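Local coordinates for yersinopine synthase (Yersinia pestis, PDB 6C4M), which catalyses the NADPH-dependent reductive condensation of pyruvate with an amino-acid-derived intermediate, the last step in making the metallophore yersinopine, at residues A[306-309]-A[310-314]; A[82-85]-A[86-89]; A[222-225]-A[226-229]. All coordinates share one frame; numbering follows the deposited sequence.

Contact 1 (A[306-309]-A[310-314]); sequences DYKR and LLNRL
D306 and L310 open a run of four successive i to i+4 backbone hydrogen bonds that carries the last turns of helix 294-313 from 306-309 into 310-314. L310 N donates to D306 O, L311 N to Y307 O, N312 N to K308 O and R313 N to R309 O, so every carbonyl of the first segment is engaged by an amide of the second. The shortest of the four, L311 N to Y307 O, measures 2.7 Å. The side chains add contacts on top of this regular frame. L311 leans its CB and CG over the carbonyl oxygen of Y307, with CG 3.2 Å from Y307 O, because CG lies beside the backbone N (chi1 -70°). One turn apart, the aliphatic part of K308 runs at a slant past the N312 side chain, and both side chains touch E318. On another side of the helix, R309 reaches back along the axis to D306: its chain bends at chi3 (-52°), and NH2 forms a salt bridge with D306 OD1 at 3.1 Å. D306 OD1 offers its anti lone pair and lies close to the guanidinium plane of R309, while D306 OD2 turns to A427 N and R309 NE to V423 O. R313 NE likewise reaches outside the turn, to L420 O. The side chain of Y307 sets out away from 310-314; its OH bonds to N257 O and its ring meets Y258 edge to face, about 8 Å from the side chain of H260, the inferred proton donor/acceptor. L310 packs on L413 and A417 of helix 401-419, and L311 and L314 rest on L248 of helix 247-251.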
# COMPACT_ATOMS: atom_id res chain seq x y z
N ASP A 306 12.39 14.76 -16.08
CA ASP A 306 13.43 15.79 -16.14
C ASP A 306 14.77 15.20 -16.61
O ASP A 306 15.47 15.79 -17.45
CB ASP A 306 13.59 16.45 -14.77
CG ASP A 306 12.41 17.35 -14.37
OD1 ASP A 306 11.46 17.54 -15.17
OD2 ASP A 306 12.46 17.90 -13.25
N TYR A 307 15.15 14.05 -16.05
CA TYR A 307 16.40 13.42 -16.43
C TYR A 307 16.37 12.99 -17.89
O TYR A 307 17.38 13.09 -18.58
CB TYR A 307 16.70 12.23 -15.53
CG TYR A 307 17.08 12.53 -14.08
CD1 TYR A 307 17.77 13.68 -13.72
CD2 TYR A 307 16.77 11.63 -13.07
CE1 TYR A 307 18.14 13.92 -12.39
CE2 TYR A 307 17.13 11.87 -11.74
CZ TYR A 307 17.80 13.01 -11.40
OH TYR A 307 18.13 13.22 -10.05
N LYS A 308 15.22 12.55 -18.38
CA LYS A 308 15.12 12.26 -19.81
C LYS A 308 15.43 13.50 -20.64
O LYS A 308 16.14 13.41 -21.65
CB LYS A 308 13.74 11.72 -20.14
CG LYS A 308 13.37 11.72 -21.61
CD LYS A 308 11.95 11.13 -21.72
CE LYS A 308 11.48 11.02 -23.14
NZ LYS A 308 11.54 12.32 -23.82
N ARG A 309 14.88 14.65 -20.23
CA ARG A 309 15.18 15.90 -20.93
C ARG A 309 16.67 16.20 -20.92
O ARG A 309 17.23 16.59 -21.94
CB ARG A 309 14.43 17.07 -20.28
CG ARG A 309 13.50 17.81 -21.22
CD ARG A 309 12.72 18.99 -20.54
NE ARG A 309 12.03 18.60 -19.31
CZ ARG A 309 10.91 17.89 -19.26
NH1 ARG A 309 10.34 17.47 -20.39
NH2 ARG A 309 10.35 17.58 -18.09
N LEU A 310 17.31 16.05 -19.75
CA LEU A 310 18.72 16.38 -19.63
C LEU A 310 19.58 15.40 -20.40
O LEU A 310 20.47 15.81 -21.16
CB LEU A 310 19.13 16.40 -18.15
CG LEU A 310 20.60 16.70 -17.86
CD1 LEU A 310 21.00 18.03 -18.46
CD2 LEU A 310 20.87 16.70 -16.36
N LEU A 311 19.36 14.11 -20.19
CA LEU A 311 20.10 13.08 -20.91
C LEU A 311 19.95 13.25 -22.42
O LEU A 311 20.95 13.25 -23.16
CB LEU A 311 19.63 11.71 -20.47
CG LEU A 311 20.02 11.30 -19.06
CD1 LEU A 311 19.29 10.03 -18.65
CD2 LEU A 311 21.51 11.08 -18.99
N ASN A 312 18.71 13.39 -22.90
CA ASN A 312 18.50 13.57 -24.33
C ASN A 312 19.30 14.75 -24.86
O ASN A 312 19.89 14.67 -25.94
CB ASN A 312 17.02 13.78 -24.61
CG ASN A 312 16.20 12.50 -24.46
OD1 ASN A 312 16.73 11.45 -24.10
ND2 ASN A 312 14.92 12.60 -24.70
N ARG A 313 19.33 15.85 -24.11
CA ARG A 313 20.14 17.00 -24.50
C ARG A 313 21.60 16.64 -24.58
O ARG A 313 22.34 17.13 -25.44
CB ARG A 313 19.92 18.14 -23.49
CG ARG A 313 20.71 19.39 -23.78
CD ARG A 313 20.15 20.15 -24.96
NE ARG A 313 20.74 21.47 -25.01
CZ ARG A 313 21.86 21.78 -25.67
NH1 ARG A 313 22.49 20.86 -26.39
NH2 ARG A 313 22.32 23.02 -25.63
N LEU A 314 22.06 15.79 -23.66
CA LEU A 314 23.44 15.34 -23.66
C LEU A 314 23.70 14.25 -24.69
O LEU A 314 24.84 13.78 -24.77
CB LEU A 314 23.82 14.84 -22.27
CG LEU A 314 23.80 15.99 -21.25
CD1 LEU A 314 23.72 15.45 -19.86
CD2 LEU A 314 25.02 16.89 -21.43

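Contact 2 (A[82-85]-A[86-89]); sequences ATQK and ESSV
The amide nitrogen of Q84 and the hydroxyl of S87 come together beside the backbone carbonyl of K85, which lies between them as a shared focus. Q84 starts with CG anti to the backbone N (chi1 -172°) and then bends at chi2 (58°), which folds the amide forward along the chain, to the oxygen side of the K85 carbonyl. From there NE2 donates to K85 O at 3.0 Å in a nearly straight bond, with an N-H...O angle of 161°. Both flat groups are well placed for it: the donor lies in the carbonyl plane on a lone pair of K85 O, and that oxygen lies close to the amide plane of Q84. S87 approaches the same oxygen from the strand that follows. Its CB leads back toward the preceding segment, and OG, beside its own backbone N, stands 3.1 Å from K85 O and 3.0 Å from Q84 NE2. The serine hydroxyl may donate to the carbonyl, although another acceptor competes for its single proton. Three polar atoms thus gather at one point, of which the NE2 to K85 O bond is the clear one, all from residues close in sequence. The other end of the glutamine amide is also held, since OE1 accepts from Q36 NE2 of helix 32-44, and this second bond should limit rotation of the group. K85 sends its own side chain elsewhere, curling back so that NZ bonds to Q81 O. Further along, S87 and V89 pair by backbone hydrogen bonds with L74 and L72 of strand 71-76. This is the return of a beta hairpin: the loop after strand 71-76 leads into antiparallel strand 87-90, at the edge of the mixed sheet in an NADP-binding, Rossmann-type domain.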
# COMPACT_ATOMS: atom_id res chain seq x y z
N ALA A 82 26.18 -17.75 -0.73
CA ALA A 82 26.39 -18.71 -1.81
C ALA A 82 27.75 -18.50 -2.48
O ALA A 82 28.42 -19.48 -2.84
CB ALA A 82 25.26 -18.60 -2.84
N THR A 83 28.19 -17.24 -2.62
CA THR A 83 29.45 -16.93 -3.29
C THR A 83 30.41 -16.10 -2.43
O THR A 83 31.44 -15.65 -2.94
CB THR A 83 29.20 -16.18 -4.60
OG1 THR A 83 28.56 -14.92 -4.33
CG2 THR A 83 28.34 -16.99 -5.52
N GLN A 84 30.10 -15.90 -1.14
CA GLN A 84 30.97 -15.16 -0.23
C GLN A 84 30.94 -15.83 1.14
O GLN A 84 29.91 -15.81 1.82
CB GLN A 84 30.53 -13.69 -0.12
CG GLN A 84 31.51 -12.83 0.65
CD GLN A 84 32.89 -12.84 0.03
OE1 GLN A 84 33.08 -12.39 -1.10
NE2 GLN A 84 33.86 -13.39 0.76
N LYS A 85 32.06 -16.40 1.55
CA LYS A 85 32.23 -17.01 2.86
C LYS A 85 33.17 -16.14 3.68
O LYS A 85 33.53 -15.03 3.28
CB LYS A 85 32.75 -18.45 2.72
CG LYS A 85 31.89 -19.37 1.85
CD LYS A 85 30.47 -19.49 2.37
CE LYS A 85 29.75 -20.68 1.72
NZ LYS A 85 29.76 -20.62 0.22
N GLU A 86 33.59 -16.66 4.83
CA GLU A 86 34.51 -15.92 5.68
C GLU A 86 35.84 -15.75 4.97
O GLU A 86 36.46 -16.73 4.55
CB GLU A 86 34.70 -16.63 7.02
CG GLU A 86 33.42 -16.71 7.84
CD GLU A 86 33.61 -17.35 9.20
OE1 GLU A 86 32.61 -17.49 9.93
OE2 GLU A 86 34.76 -17.71 9.53
N SER A 87 36.26 -14.50 4.81
CA SER A 87 37.47 -14.17 4.08
C SER A 87 38.23 -13.09 4.83
O SER A 87 37.67 -12.33 5.63
CB SER A 87 37.18 -13.67 2.67
OG SER A 87 36.34 -14.55 1.96
N SER A 88 39.52 -13.02 4.52
CA SER A 88 40.42 -12.02 5.05
C SER A 88 41.31 -11.53 3.92
O SER A 88 41.63 -12.30 3.01
CB SER A 88 41.29 -12.58 6.17
OG SER A 88 42.15 -13.58 5.65
N VAL A 89 41.73 -10.27 3.99
CA VAL A 89 42.56 -9.69 2.94
C VAL A 89 43.57 -8.74 3.56
O VAL A 89 43.24 -7.96 4.46
CB VAL A 89 41.71 -8.98 1.87
CG1 VAL A 89 40.91 -7.84 2.49
CG2 VAL A 89 42.60 -8.47 0.75

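Contact 3 (A[222-225]-A[226-229]); sequences AGSA and EMSW
A222 meets M227 first: the methionine chain bends at chi2 and chi3, and CE comes to 4.0 Å from A222 CA. G223 then leads the loop into S224, the N-cap residue of helix 225-235. The serine hydroxyl sits between its backbone N and carbonyl carbon (chi1 78°), which turns OG toward the first helical turn, where it accepts from M227 N in a capping bond of 3.0 Å; the exact place of OG is less certain, as it lies too near the methionine chain. OG is also hydrogen-bonded to E161 OE2. S224 O is gripped twice by one residue, from S228 N at 2.9 Å, nearly along the C=O axis, and from S228 OG at 3.1 Å, which approaches from above the carbonyl plane. A225 O completes the turn by accepting from W229 N at 2.8 Å. E226 turns its carboxylate to a salt bridge with R107 and to hydrogen bonds with H20 and S134, while W229 makes a cation-pi contact with R107. The helix start thus rests on the sheet, with M227 against L215 and N217 of strand 203-217, E226 against I163 of strand 161-165, and both E226 and W229 against I136 of strand 134-137.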
# COMPACT_ATOMS: atom_id res chain seq x y z
N ALA A 222 34.13 -1.82 -25.10
CA ALA A 222 33.74 -2.96 -24.25
C ALA A 222 34.86 -3.98 -24.04
O ALA A 222 34.82 -4.72 -23.05
CB ALA A 222 32.54 -3.68 -24.85
N GLY A 223 35.83 -4.07 -24.93
CA GLY A 223 36.77 -5.17 -24.83
C GLY A 223 38.06 -4.85 -24.12
O GLY A 223 39.03 -5.61 -24.28
N SER A 224 38.11 -3.76 -23.32
CA SER A 224 39.38 -3.42 -22.70
C SER A 224 39.74 -4.44 -21.63
O SER A 224 38.86 -5.05 -21.00
CB SER A 224 39.34 -2.00 -22.09
OG SER A 224 38.66 -1.98 -20.83
N ALA A 225 41.06 -4.62 -21.44
CA ALA A 225 41.56 -5.45 -20.35
C ALA A 225 40.96 -5.06 -18.99
O ALA A 225 40.66 -5.94 -18.17
CB ALA A 225 43.09 -5.38 -20.29
N GLU A 226 40.79 -3.76 -18.70
CA GLU A 226 40.22 -3.37 -17.41
C GLU A 226 38.78 -3.82 -17.30
O GLU A 226 38.35 -4.33 -16.26
CB GLU A 226 40.29 -1.86 -17.19
CG GLU A 226 41.58 -1.35 -16.56
CD GLU A 226 41.80 -1.88 -15.16
OE1 GLU A 226 42.39 -2.97 -15.04
OE2 GLU A 226 41.38 -1.23 -14.19
N MET A 227 37.99 -3.58 -18.36
CA MET A 227 36.61 -4.07 -18.40
C MET A 227 36.55 -5.57 -18.20
O MET A 227 35.69 -6.07 -17.46
CB MET A 227 35.96 -3.70 -19.73
CG MET A 227 35.93 -2.21 -19.98
SD MET A 227 34.33 -1.54 -19.70
CE MET A 227 34.25 -0.46 -21.13
N SER A 228 37.45 -6.31 -18.85
CA SER A 228 37.47 -7.76 -18.70
C SER A 228 37.81 -8.12 -17.27
O SER A 228 37.25 -9.06 -16.70
CB SER A 228 38.50 -8.39 -19.65
OG SER A 228 38.16 -8.11 -21.00
N TRP A 229 38.73 -7.37 -16.67
CA TRP A 229 39.13 -7.64 -15.30
C TRP A 229 37.95 -7.40 -14.36
O TRP A 229 37.64 -8.26 -13.52
CB TRP A 229 40.32 -6.76 -14.91
CG TRP A 229 40.61 -6.82 -13.45
CD1 TRP A 229 41.24 -7.82 -12.78
CD2 TRP A 229 40.29 -5.83 -12.48
NE1 TRP A 229 41.31 -7.53 -11.44
CE2 TRP A 229 40.74 -6.30 -11.23
CE3 TRP A 229 39.67 -4.59 -12.54
CZ2 TRP A 229 40.58 -5.58 -10.06
CZ3 TRP A 229 39.51 -3.88 -11.38
CH2 TRP A 229 39.97 -4.37 -10.15

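Overall arrangement
All three contacts are local and illustrate how short-range bonds accompany different elements of one enzyme: a hairpin return, a helix start and a helix end. Along the chain contact 2 comes first, then contact 3, then contact 1. Contacts 2 and 3 both touch strand 203-217 of the mixed sheet, yet their centres are 25 Å apart and their nearest atoms about 11 Å. Contact 1 lies among helices, its centre 28 Å from that of contact 3 and 41 Å from that of contact 2, across the chain's centre from the latter. Contacts 2 and 3 thus belong to the region of the sheet that binds NADP, whereas contact 1 belongs to the helical region near H260, the inferred proton donor/acceptor.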